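Local atomic coordinates of dihydropteroate synthase (Clostridioides difficile, PDB entry 6PZ2), a protein that catalyses the condensation of p-aminobenzoic acid with 6-hydroxymethyl-7,8-dihydropterin pyrophosphate to form 7,8-dihydropteroate in folate biosynthesis. Residues G107-N112 and D131-I136; C135-Q140 and V175-V180; D148-I153 and I190-R195. All blocks are in the same frame, centred on the assembly; numbering follows the deposited sequence.

Contact 1. Residues G107-N112 and D131-I136; sequences GVTMVN and DAEVCI. With PT1 (pteroic acid), chain K.
N112 and C135 pair across two parallel strands, near their C-terminal ends, and touch the pterin of bound pteroic acid. The carboxamide of N112 meets the ligand with both of its polar atoms. Its OD1 accepts from N11 of the ligand at 2.8 Å, and its ND2 donates to ligand N9 at 3.1 Å. Both bonds are fairly straight. The pair fixes which way round the amide lies, and D53 takes a further bond from ND2. N112 CG stands anti to the backbone N (chi1 180°), which carries the amide out to the ligand. C135 borders the amide from the next strand: C135 CB packs against N112 OD1 at 3.6 Å, and C135 SG lies 3.7 Å from N11 of the ligand.

Behind this first shell the backbones pair in register. V111 N donates to E133 O and V111 O accepts from C135 N, each at 2.9 Å. E133 N reaches T109 O at 3.2 Å. M110 and E133 share the face of N112 and C135, and their side chains cross at about a right angle. T109 CG2 lies alongside E133 CG at 3.9 Å.

The unit is a right-handed beta-alpha-beta crossover of the TIM barrel, with helix 123-129 between strands 110-113 and 133-137. Strand 90-93 flanks the first strand and strand 174-177 the second. V111 and V134 point to the other face of the sheet, where V111 packs on helix 97-105.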
loop_
_atom_site.group_PDB
_atom_site.type_symbol
_atom_site.label_atom_id
_atom_site.label_comp_id
_atom_site.label_asym_id
_atom_site.label_seq_id
_atom_site.Cartn_x
_atom_site.Cartn_y
_atom_site.Cartn_z
ATOM N N GLY A 107 11.471 -28.405 17.152
ATOM C CA GLY A 107 10.598 -28.444 15.955
ATOM C C GLY A 107 10.319 -27.079 15.324
ATOM O O GLY A 107 9.528 -26.964 14.405
ATOM N N VAL A 108 10.964 -26.016 15.782
ATOM C CA VAL A 108 11.015 -24.783 15.003
ATOM C C VAL A 108 11.496 -25.078 13.576
ATOM O O VAL A 108 12.398 -25.876 13.385
ATOM C CB VAL A 108 11.934 -23.805 15.753
ATOM C CG1 VAL A 108 12.552 -22.750 14.881
ATOM C CG2 VAL A 108 11.181 -23.190 16.922
ATOM N N THR A 109 10.966 -24.358 12.590
ATOM C CA THR A 109 11.251 -24.586 11.165
ATOM C C THR A 109 12.387 -23.708 10.629
ATOM O O THR A 109 13.118 -24.158 9.783
ATOM C CB THR A 109 10.007 -24.316 10.315
ATOM O OG1 THR A 109 8.981 -25.143 10.858
ATOM C CG2 THR A 109 10.206 -24.615 8.849
ATOM N N MET A 110 12.547 -22.477 11.085
ATOM C CA MET A 110 13.448 -21.547 10.424
ATOM C C MET A 110 14.218 -20.773 11.499
ATOM O O MET A 110 13.674 -20.496 12.545
ATOM C CB MET A 110 12.635 -20.541 9.599
ATOM C CG MET A 110 13.401 -19.278 9.183
ATOM S SD MET A 110 12.418 -18.092 8.187
ATOM C CE MET A 110 12.386 -18.935 6.607
ATOM N N VAL A 111 15.481 -20.478 11.252
ATOM C CA VAL A 111 16.216 -19.577 12.099
ATOM C C VAL A 111 16.234 -18.242 11.354
ATOM O O VAL A 111 16.673 -18.146 10.230
ATOM C CB VAL A 111 17.639 -20.099 12.382
ATOM C CG1 VAL A 111 18.461 -19.080 13.152
ATOM C CG2 VAL A 111 17.630 -21.434 13.113
ATOM N N ASN A 112 15.787 -17.217 12.035
ATOM C CA ASN A 112 15.832 -15.892 11.563
ATOM C C ASN A 112 17.036 -15.192 12.201
ATOM O O ASN A 112 16.919 -14.650 13.298
ATOM C CB ASN A 112 14.516 -15.185 11.902
ATOM C CG ASN A 112 14.482 -13.746 11.427
ATOM O OD1 ASN A 112 15.222 -13.418 10.506
ATOM N ND2 ASN A 112 13.657 -12.904 12.047
ATOM N N ASP A 131 19.034 -29.316 9.179
ATOM C CA ASP A 131 18.376 -29.115 7.907
ATOM C C ASP A 131 17.344 -28.001 8.025
ATOM O O ASP A 131 16.234 -28.112 7.515
ATOM C CB ASP A 131 17.622 -30.366 7.461
ATOM C CG ASP A 131 18.485 -31.212 6.557
ATOM O OD1 ASP A 131 18.716 -30.806 5.381
ATOM O OD2 ASP A 131 18.957 -32.223 7.070
ATOM N N ALA A 132 17.707 -26.936 8.711
ATOM C CA ALA A 132 16.717 -25.887 8.948
ATOM C C ALA A 132 16.664 -24.925 7.750
ATOM O O ALA A 132 17.594 -24.822 6.932
ATOM C CB ALA A 132 17.105 -25.149 10.197
ATOM N N GLU A 133 15.585 -24.150 7.703
ATOM C CA GLU A 133 15.527 -22.976 6.857
ATOM C C GLU A 133 16.206 -21.850 7.627
ATOM O O GLU A 133 16.203 -21.886 8.851
ATOM C CB GLU A 133 14.083 -22.614 6.545
ATOM C CG GLU A 133 13.239 -23.856 6.521
ATOM C CD GLU A 133 12.481 -23.989 5.234
ATOM O OE1 GLU A 133 13.021 -24.622 4.314
ATOM O OE2 GLU A 133 11.394 -23.401 5.175
ATOM N N VAL A 134 16.802 -20.932 6.890
ATOM C CA VAL A 134 17.405 -19.774 7.509
ATOM C C VAL A 134 17.074 -18.514 6.695
ATOM O O VAL A 134 17.115 -18.485 5.459
ATOM C CB VAL A 134 18.921 -19.967 7.681
ATOM C CG1 VAL A 134 19.615 -20.363 6.393
ATOM C CG2 VAL A 134 19.604 -18.744 8.283
ATOM N N CYS A 135 16.809 -17.453 7.444
ATOM C CA CYS A 135 16.796 -16.142 6.909
ATOM C C CYS A 135 18.122 -15.473 7.258
ATOM O O CYS A 135 18.412 -15.213 8.416
ATOM C CB CYS A 135 15.629 -15.319 7.445
ATOM S SG CYS A 135 15.589 -13.617 6.812
ATOM N N ILE A 136 18.828 -15.100 6.206
ATOM C CA ILE A 136 20.088 -14.401 6.315
ATOM C C ILE A 136 19.834 -12.918 6.079
ATOM O O ILE A 136 19.606 -12.494 4.959
ATOM C CB ILE A 136 21.103 -14.907 5.276
ATOM C CG1 ILE A 136 21.368 -16.403 5.429
ATOM C CG2 ILE A 136 22.384 -14.088 5.340
ATOM C CD1 ILE A 136 22.370 -16.947 4.424
HETATM C C2 PT1 K . 13.846 -7.591 9.999
HETATM C C3 PT1 K . 13.785 -7.573 11.450
HETATM C C5 PT1 K . 13.947 -8.887 12.075
HETATM N N6 PT1 K . 13.574 -6.471 12.218
HETATM C C7 PT1 K . 14.227 -9.894 9.969
HETATM N N9 PT1 K . 14.178 -9.952 11.307
HETATM C C10 PT1 K . 13.552 -6.577 13.556
HETATM N N11 PT1 K . 14.429 -11.003 9.234
HETATM C C12 PT1 K . 13.748 -7.825 14.161
HETATM C C21 PT1 K . 13.987 1.191 13.816
HETATM O O22 PT1 K . 14.762 1.819 13.078
HETATM O O1 PT1 K . 13.709 -6.462 9.286
HETATM N N4 PT1 K . 14.090 -8.727 9.315
HETATM N N8 PT1 K . 13.899 -8.949 13.422
HETATM C C13 PT1 K . 13.352 -5.333 14.396
HETATM N N14 PT1 K . 14.456 -4.422 14.116
HETATM C C15 PT1 K . 14.318 -3.079 14.113
HETATM C C16 PT1 K . 13.201 -2.431 14.656
HETATM C C17 PT1 K . 15.301 -2.324 13.487
HETATM C C18 PT1 K . 13.117 -1.043 14.591
HETATM C C19 PT1 K . 15.217 -0.936 13.415
HETATM C C20 PT1 K . 14.115 -0.297 13.960
HETATM O O23 PT1 K . 13.072 1.791 14.384
#

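Contact 2. Residues C135-Q140 and V175-V180. With PT1 (pteroic acid), chain K.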
loop_
_atom_site.group_PDB
_atom_site.type_symbol
_atom_site.label_atom_id
_atom_site.label_comp_id
_atom_site.label_asym_id
_atom_site.label_seq_id
_atom_site.Cartn_x
_atom_site.Cartn_y
_atom_site.Cartn_z
ATOM N N CYS A 135 16.809 -17.453 7.444
ATOM C CA CYS A 135 16.796 -16.142 6.909
ATOM C C CYS A 135 18.122 -15.473 7.258
ATOM O O CYS A 135 18.412 -15.213 8.416
ATOM C CB CYS A 135 15.629 -15.319 7.445
ATOM S SG CYS A 135 15.589 -13.617 6.812
ATOM N N ILE A 136 18.828 -15.100 6.206
ATOM C CA ILE A 136 20.088 -14.401 6.315
ATOM C C ILE A 136 19.834 -12.918 6.079
ATOM O O ILE A 136 19.606 -12.494 4.959
ATOM C CB ILE A 136 21.103 -14.907 5.276
ATOM C CG1 ILE A 136 21.368 -16.403 5.429
ATOM C CG2 ILE A 136 22.384 -14.088 5.340
ATOM C CD1 ILE A 136 22.370 -16.947 4.424
ATOM N N MET A 137 19.961 -12.148 7.133
ATOM C CA MET A 137 19.670 -10.764 7.068
ATOM C C MET A 137 20.974 -9.958 7.044
ATOM O O MET A 137 21.887 -10.281 7.773
ATOM C CB MET A 137 18.838 -10.334 8.276
ATOM C CG MET A 137 18.216 -8.961 8.100
ATOM S SD MET A 137 17.551 -8.222 9.589
ATOM C CE MET A 137 19.031 -7.457 10.256
ATOM N N HIS A 138 21.014 -8.923 6.215
ATOM C CA HIS A 138 22.139 -8.008 6.140
ATOM C C HIS A 138 22.163 -7.135 7.392
ATOM O O HIS A 138 21.136 -6.564 7.758
ATOM C CB HIS A 138 22.064 -7.110 4.893
ATOM C CG HIS A 138 23.127 -6.062 4.899
ATOM N ND1 HIS A 138 22.912 -4.772 5.352
ATOM C CD2 HIS A 138 24.440 -6.149 4.594
ATOM C CE1 HIS A 138 24.047 -4.103 5.289
ATOM N NE2 HIS A 138 25.001 -4.926 4.827
ATOM N N ASN A 139 23.336 -6.921 7.985
ATOM C CA ASN A 139 23.431 -6.061 9.175
ATOM C C ASN A 139 24.878 -5.592 9.297
ATOM O O ASN A 139 25.743 -6.289 8.832
ATOM C CB ASN A 139 23.071 -6.853 10.440
ATOM C CG ASN A 139 22.817 -6.028 11.680
ATOM O OD1 ASN A 139 23.051 -4.815 11.715
ATOM N ND2 ASN A 139 22.269 -6.680 12.691
ATOM N N GLN A 140 25.123 -4.452 9.921
ATOM C CA GLN A 140 26.471 -4.029 10.219
ATOM C C GLN A 140 26.376 -2.975 11.321
ATOM O O GLN A 140 25.283 -2.419 11.588
ATOM C CB GLN A 140 27.192 -3.463 8.994
ATOM C CG GLN A 140 26.659 -2.103 8.529
ATOM C CD GLN A 140 27.455 -1.432 7.434
ATOM O OE1 GLN A 140 28.045 -2.094 6.581
ATOM N NE2 GLN A 140 27.461 -0.104 7.460
ATOM N N VAL A 175 16.727 -17.861 2.618
ATOM C CA VAL A 175 15.939 -16.680 2.386
ATOM C C VAL A 175 16.843 -15.489 2.711
ATOM O O VAL A 175 17.501 -15.538 3.742
ATOM C CB VAL A 175 14.684 -16.694 3.280
ATOM C CG1 VAL A 175 13.897 -15.402 3.160
ATOM C CG2 VAL A 175 13.762 -17.860 2.964
ATOM N N LEU A 176 16.837 -14.428 1.900
ATOM C CA LEU A 176 17.633 -13.227 2.176
ATOM C C LEU A 176 16.741 -12.032 2.541
ATOM O O LEU A 176 15.629 -11.875 2.042
ATOM C CB LEU A 176 18.467 -12.871 0.942
ATOM C CG LEU A 176 19.242 -14.005 0.273
ATOM C CD1 LEU A 176 19.951 -13.488 -0.973
ATOM C CD2 LEU A 176 20.251 -14.627 1.225
ATOM N N ASP A 177 17.299 -11.131 3.340
ATOM C CA ASP A 177 16.597 -10.004 3.848
ATOM C C ASP A 177 17.589 -8.842 3.939
ATOM O O ASP A 177 18.656 -9.018 4.517
ATOM C CB ASP A 177 16.009 -10.309 5.227
ATOM C CG ASP A 177 15.291 -9.162 5.917
ATOM O OD1 ASP A 177 15.550 -7.997 5.548
ATOM O OD2 ASP A 177 14.498 -9.450 6.843
ATOM N N PRO A 178 17.225 -7.672 3.398
ATOM C CA PRO A 178 18.179 -6.575 3.284
ATOM C C PRO A 178 18.384 -5.805 4.588
ATOM O O PRO A 178 19.265 -4.923 4.657
ATOM C CB PRO A 178 17.543 -5.631 2.261
ATOM C CG PRO A 178 16.080 -5.834 2.536
ATOM C CD PRO A 178 15.993 -7.341 2.678
ATOM N N GLY A 179 17.553 -6.074 5.580
ATOM C CA GLY A 179 17.850 -5.542 6.913
ATOM C C GLY A 179 17.550 -4.061 7.011
ATOM O O GLY A 179 18.379 -3.256 7.439
ATOM N N VAL A 180 16.305 -3.712 6.709
ATOM C CA VAL A 180 15.888 -2.314 6.845
ATOM C C VAL A 180 16.043 -1.909 8.313
ATOM O O VAL A 180 15.553 -2.570 9.197
ATOM C CB VAL A 180 14.449 -2.067 6.338
ATOM C CG1 VAL A 180 13.958 -0.653 6.631
ATOM C CG2 VAL A 180 14.328 -2.350 4.845
HETATM C C2 PT1 K . 13.846 -7.591 9.999
HETATM C C3 PT1 K . 13.785 -7.573 11.450
HETATM C C5 PT1 K . 13.947 -8.887 12.075
HETATM N N6 PT1 K . 13.574 -6.471 12.218
HETATM C C7 PT1 K . 14.227 -9.894 9.969
HETATM N N9 PT1 K . 14.178 -9.952 11.307
HETATM C C10 PT1 K . 13.552 -6.577 13.556
HETATM N N11 PT1 K . 14.429 -11.003 9.234
HETATM C C12 PT1 K . 13.748 -7.825 14.161
HETATM C C21 PT1 K . 13.987 1.191 13.816
HETATM O O22 PT1 K . 14.762 1.819 13.078
HETATM O O1 PT1 K . 13.709 -6.462 9.286
HETATM N N4 PT1 K . 14.090 -8.727 9.315
HETATM N N8 PT1 K . 13.899 -8.949 13.422
HETATM C C13 PT1 K . 13.352 -5.333 14.396
HETATM N N14 PT1 K . 14.456 -4.422 14.116
HETATM C C15 PT1 K . 14.318 -3.079 14.113
HETATM C C16 PT1 K . 13.201 -2.431 14.656
HETATM C C17 PT1 K . 15.301 -2.324 13.487
HETATM C C18 PT1 K . 13.117 -1.043 14.591
HETATM C C19 PT1 K . 15.217 -0.936 13.415
HETATM C C20 PT1 K . 14.115 -0.297 13.960
HETATM O O23 PT1 K . 13.072 1.791 14.384
#
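The side chain of D177 lies between those of C135 and M137 of the neighbouring strand and reaches the pterin of pteroic acid. Its CB rests 3.7 Å from C135 SG. Its CG is anti to the backbone N (chi1 177°), which sends the carboxylate along the pocket face of the sheet. There D177 CG lies 3.7 Å from M137 CG. The two oxygens then have different tasks. OD1 of D177 accepts from G179 N at 2.8 Å, from above the carboxylate plane. This is an Asx turn, and it holds the acid while shaping the loop after the strand. OD2 of D177 faces the ligand: it accepts from ligand N11 at 2.9 Å, with a bent N-H...O angle of 136°, and lies 2.6 Å from ligand N4. The carboxylate is thus held by the protein through one oxygen and meets the pterin with the other.

M137 SD sits over one face of the pterin, 3.5 Å from ligand N4. The M137 chain bends at chi3, and its CG and CE lie against G179 CA. The strands are parallel and in register. I136 N donates to V175 O, D177 N to I136 O and H138 N to D177 O. Past the strand end, H138 CB meets P178 O at 3.6 Å. K184 NZ is hydrogen-bonded to H138 ND1 and to the carbonyl oxygens of P178 and G179, and so ties the two loops together.

Strands 133-137 and 174-177 are joined through helix 149-166 as a beta-alpha-beta unit of the TIM barrel. I136 and L176 turn to that helix, on the face away from the ligand. P178 packs on helix 186-195, and strand 207-208 lies against V175 and D177.

Contact 3. Residues D148-I153 and I190-R195; sequences DIMESI and IEVLRR. With SO4 (sulfate ion), chain E.
D148 and R195 form a salt bridge between two outer helices of the TIM barrel, which cross at -77° with short-segment axes 10.8 Å apart. The two side chains come from opposite directions, and R195 grips the carboxylate end-on with two nitrogens. NH1 of R195 donates to D148 OD1 at 2.7 Å, on the syn lone pair and in the guanidinium plane. NH2 of R195 reaches D148 OD2 less squarely, because the two flat groups are turned 44° apart.

D148 is also the N-cap of helix 149-166. Its OD2 accepts from E151 N on the anti side, from the opposite face of the carboxylate to R195 NH2. E191 joins the network from the arginine's own helix, with its OE2 2.6 Å from R195 NH1. The arginine lies between two acids, which probably eases their mutual repulsion. E198 binds R195 NE as well.

Next to the charges the packing is apolar. M150 SD rests on V192 CA, I153 CD1 meets V192 CG2 tip to tip, and I149 CD1 touches the same V192 CG2. M150 slides past R195 in the opposite direction, and its CG lies 3.5 Å from R195 CZ, over the centre of one guanidinium face.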
loop_
_atom_site.group_PDB
_atom_site.type_symbol
_atom_site.label_atom_id
_atom_site.label_comp_id
_atom_site.label_asym_id
_atom_site.label_seq_id
_atom_site.Cartn_x
_atom_site.Cartn_y
_atom_site.Cartn_z
ATOM N N ASP A 148 28.799 1.149 -3.327
ATOM C CA ASP A 148 27.364 1.189 -3.530
ATOM C C ASP A 148 26.695 0.296 -2.470
ATOM O O ASP A 148 27.058 -0.882 -2.320
ATOM C CB ASP A 148 27.022 0.743 -4.957
ATOM C CG ASP A 148 25.524 0.637 -5.193
ATOM O OD1 ASP A 148 24.881 1.687 -5.335
ATOM O OD2 ASP A 148 25.003 -0.493 -5.172
ATOM N N ILE A 149 25.727 0.852 -1.745
ATOM C CA ILE A 149 25.047 0.125 -0.684
ATOM C C ILE A 149 24.446 -1.186 -1.207
ATOM O O ILE A 149 24.571 -2.199 -0.532
ATOM C CB ILE A 149 23.998 0.986 0.042
ATOM C CG1 ILE A 149 23.414 0.231 1.237
ATOM C CG2 ILE A 149 22.908 1.475 -0.894
ATOM C CD1 ILE A 149 22.829 1.148 2.266
ATOM N N MET A 150 23.883 -1.239 -2.403
ATOM C CA MET A 150 23.285 -2.513 -2.826
ATOM C C MET A 150 24.371 -3.524 -3.208
ATOM O O MET A 150 24.170 -4.750 -3.073
ATOM C CB MET A 150 22.342 -2.311 -4.015
ATOM C CG MET A 150 21.170 -1.422 -3.701
ATOM S SD MET A 150 20.188 -1.989 -2.286
ATOM C CE MET A 150 19.499 -3.499 -2.964
ATOM N N GLU A 151 25.512 -3.036 -3.706
ATOM C CA GLU A 151 26.645 -3.924 -3.992
ATOM C C GLU A 151 27.156 -4.495 -2.658
ATOM O O GLU A 151 27.438 -5.686 -2.638
ATOM C CB GLU A 151 27.792 -3.233 -4.746
ATOM C CG GLU A 151 27.766 -3.306 -6.273
ATOM C CD GLU A 151 26.622 -4.035 -6.973
ATOM O OE1 GLU A 151 26.731 -5.269 -7.161
ATOM O OE2 GLU A 151 25.628 -3.369 -7.360
ATOM N N SER A 152 27.284 -3.690 -1.586
ATOM C CA SER A 152 27.762 -4.204 -0.295
ATOM C C SER A 152 26.820 -5.296 0.214
ATOM O O SER A 152 27.293 -6.319 0.687
ATOM C CB SER A 152 27.892 -3.160 0.769
ATOM O OG SER A 152 28.372 -1.982 0.168
ATOM N N ILE A 153 25.518 -5.049 0.106
ATOM C CA ILE A 153 24.539 -5.959 0.647
ATOM C C ILE A 153 24.674 -7.280 -0.106
ATOM O O ILE A 153 24.716 -8.356 0.511
ATOM C CB ILE A 153 23.116 -5.368 0.603
ATOM C CG1 ILE A 153 22.953 -4.281 1.664
ATOM C CG2 ILE A 153 22.037 -6.428 0.739
ATOM C CD1 ILE A 153 21.799 -3.353 1.378
ATOM N N ILE A 190 15.718 4.223 2.625
ATOM C CA ILE A 190 14.904 4.662 1.459
ATOM C C ILE A 190 15.489 4.104 0.158
ATOM O O ILE A 190 14.808 3.510 -0.724
ATOM C CB ILE A 190 14.769 6.196 1.447
ATOM C CG1 ILE A 190 13.874 6.675 2.587
ATOM C CG2 ILE A 190 14.295 6.733 0.100
ATOM C CD1 ILE A 190 12.480 6.119 2.567
ATOM N N GLU A 191 16.796 4.232 0.059
ATOM C CA GLU A 191 17.454 3.811 -1.152
ATOM C C GLU A 191 17.323 2.302 -1.363
ATOM O O GLU A 191 17.102 1.819 -2.490
ATOM C CB GLU A 191 18.933 4.189 -1.096
ATOM C CG GLU A 191 19.652 3.637 -2.312
ATOM C CD GLU A 191 20.990 4.246 -2.666
ATOM O OE1 GLU A 191 21.530 5.012 -1.833
ATOM O OE2 GLU A 191 21.502 3.879 -3.749
ATOM N N VAL A 192 17.522 1.552 -0.282
ATOM C CA VAL A 192 17.395 0.083 -0.348
ATOM C C VAL A 192 15.960 -0.320 -0.742
ATOM O O VAL A 192 15.769 -1.245 -1.530
ATOM C CB VAL A 192 17.820 -0.524 1.004
ATOM C CG1 VAL A 192 17.414 -1.981 1.116
ATOM C CG2 VAL A 192 19.315 -0.362 1.266
ATOM N N LEU A 193 14.952 0.317 -0.167
ATOM C CA LEU A 193 13.555 0.057 -0.513
ATOM C C LEU A 193 13.315 0.364 -1.994
ATOM O O LEU A 193 12.717 -0.459 -2.707
ATOM C CB LEU A 193 12.660 0.904 0.393
ATOM C CG LEU A 193 12.548 0.443 1.842
ATOM C CD1 LEU A 193 11.760 1.441 2.670
ATOM C CD2 LEU A 193 11.898 -0.932 1.932
ATOM N N ARG A 194 13.846 1.498 -2.457
ATOM C CA ARG A 194 13.706 1.924 -3.858
ATOM C C ARG A 194 14.354 0.881 -4.782
ATOM O O ARG A 194 13.822 0.577 -5.835
ATOM C CB ARG A 194 14.316 3.325 -4.023
ATOM C CG ARG A 194 13.908 4.106 -5.268
ATOM C CD ARG A 194 14.822 5.300 -5.524
ATOM N NE ARG A 194 15.031 6.173 -4.372
ATOM C CZ ARG A 194 16.214 6.501 -3.862
ATOM N NH1 ARG A 194 16.276 7.301 -2.807
ATOM N NH2 ARG A 194 17.324 6.049 -4.422
ATOM N N ARG A 195 15.505 0.321 -4.388
ATOM C CA ARG A 195 16.294 -0.534 -5.302
ATOM C C ARG A 195 16.116 -2.029 -4.989
ATOM O O ARG A 195 16.799 -2.869 -5.553
ATOM C CB ARG A 195 17.762 -0.102 -5.238
ATOM C CG ARG A 195 17.979 1.348 -5.667
ATOM C CD ARG A 195 19.422 1.814 -5.475
ATOM N NE ARG A 195 20.316 0.999 -6.281
ATOM C CZ ARG A 195 21.627 0.999 -6.143
ATOM N NH1 ARG A 195 22.165 1.863 -5.301
ATOM N NH2 ARG A 195 22.353 0.091 -6.774
HETATM S S SO4 E . 31.787 -1.834 1.826
HETATM O O1 SO4 E . 33.110 -1.215 1.576
HETATM O O2 SO4 E . 31.773 -2.345 3.215
HETATM O O3 SO4 E . 30.696 -0.825 1.744
HETATM O O4 SO4 E . 31.611 -2.930 0.831
#

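The three contacts lie in one TIM barrel. Contact 2 begins on the strand where contact 1 ends. Contacts 1 and 2 share C135 and I136 on strand 133-137. Their centres are 14 Å apart, and together they span three neighbouring parallel strands. Both touch pteroic acid, so they form part of the pterin pocket. Contact 3 belongs to the outer helices. Its first helix, 149-166, connects the two strands of contact 2, so the segments of contacts 2 and 3 alternate along the chain. Their centres are 12 Å apart, and H138 packs on I153 and P178 on V192. Contact 1 lies 25 Å from contact 3, between centres, and does not touch it.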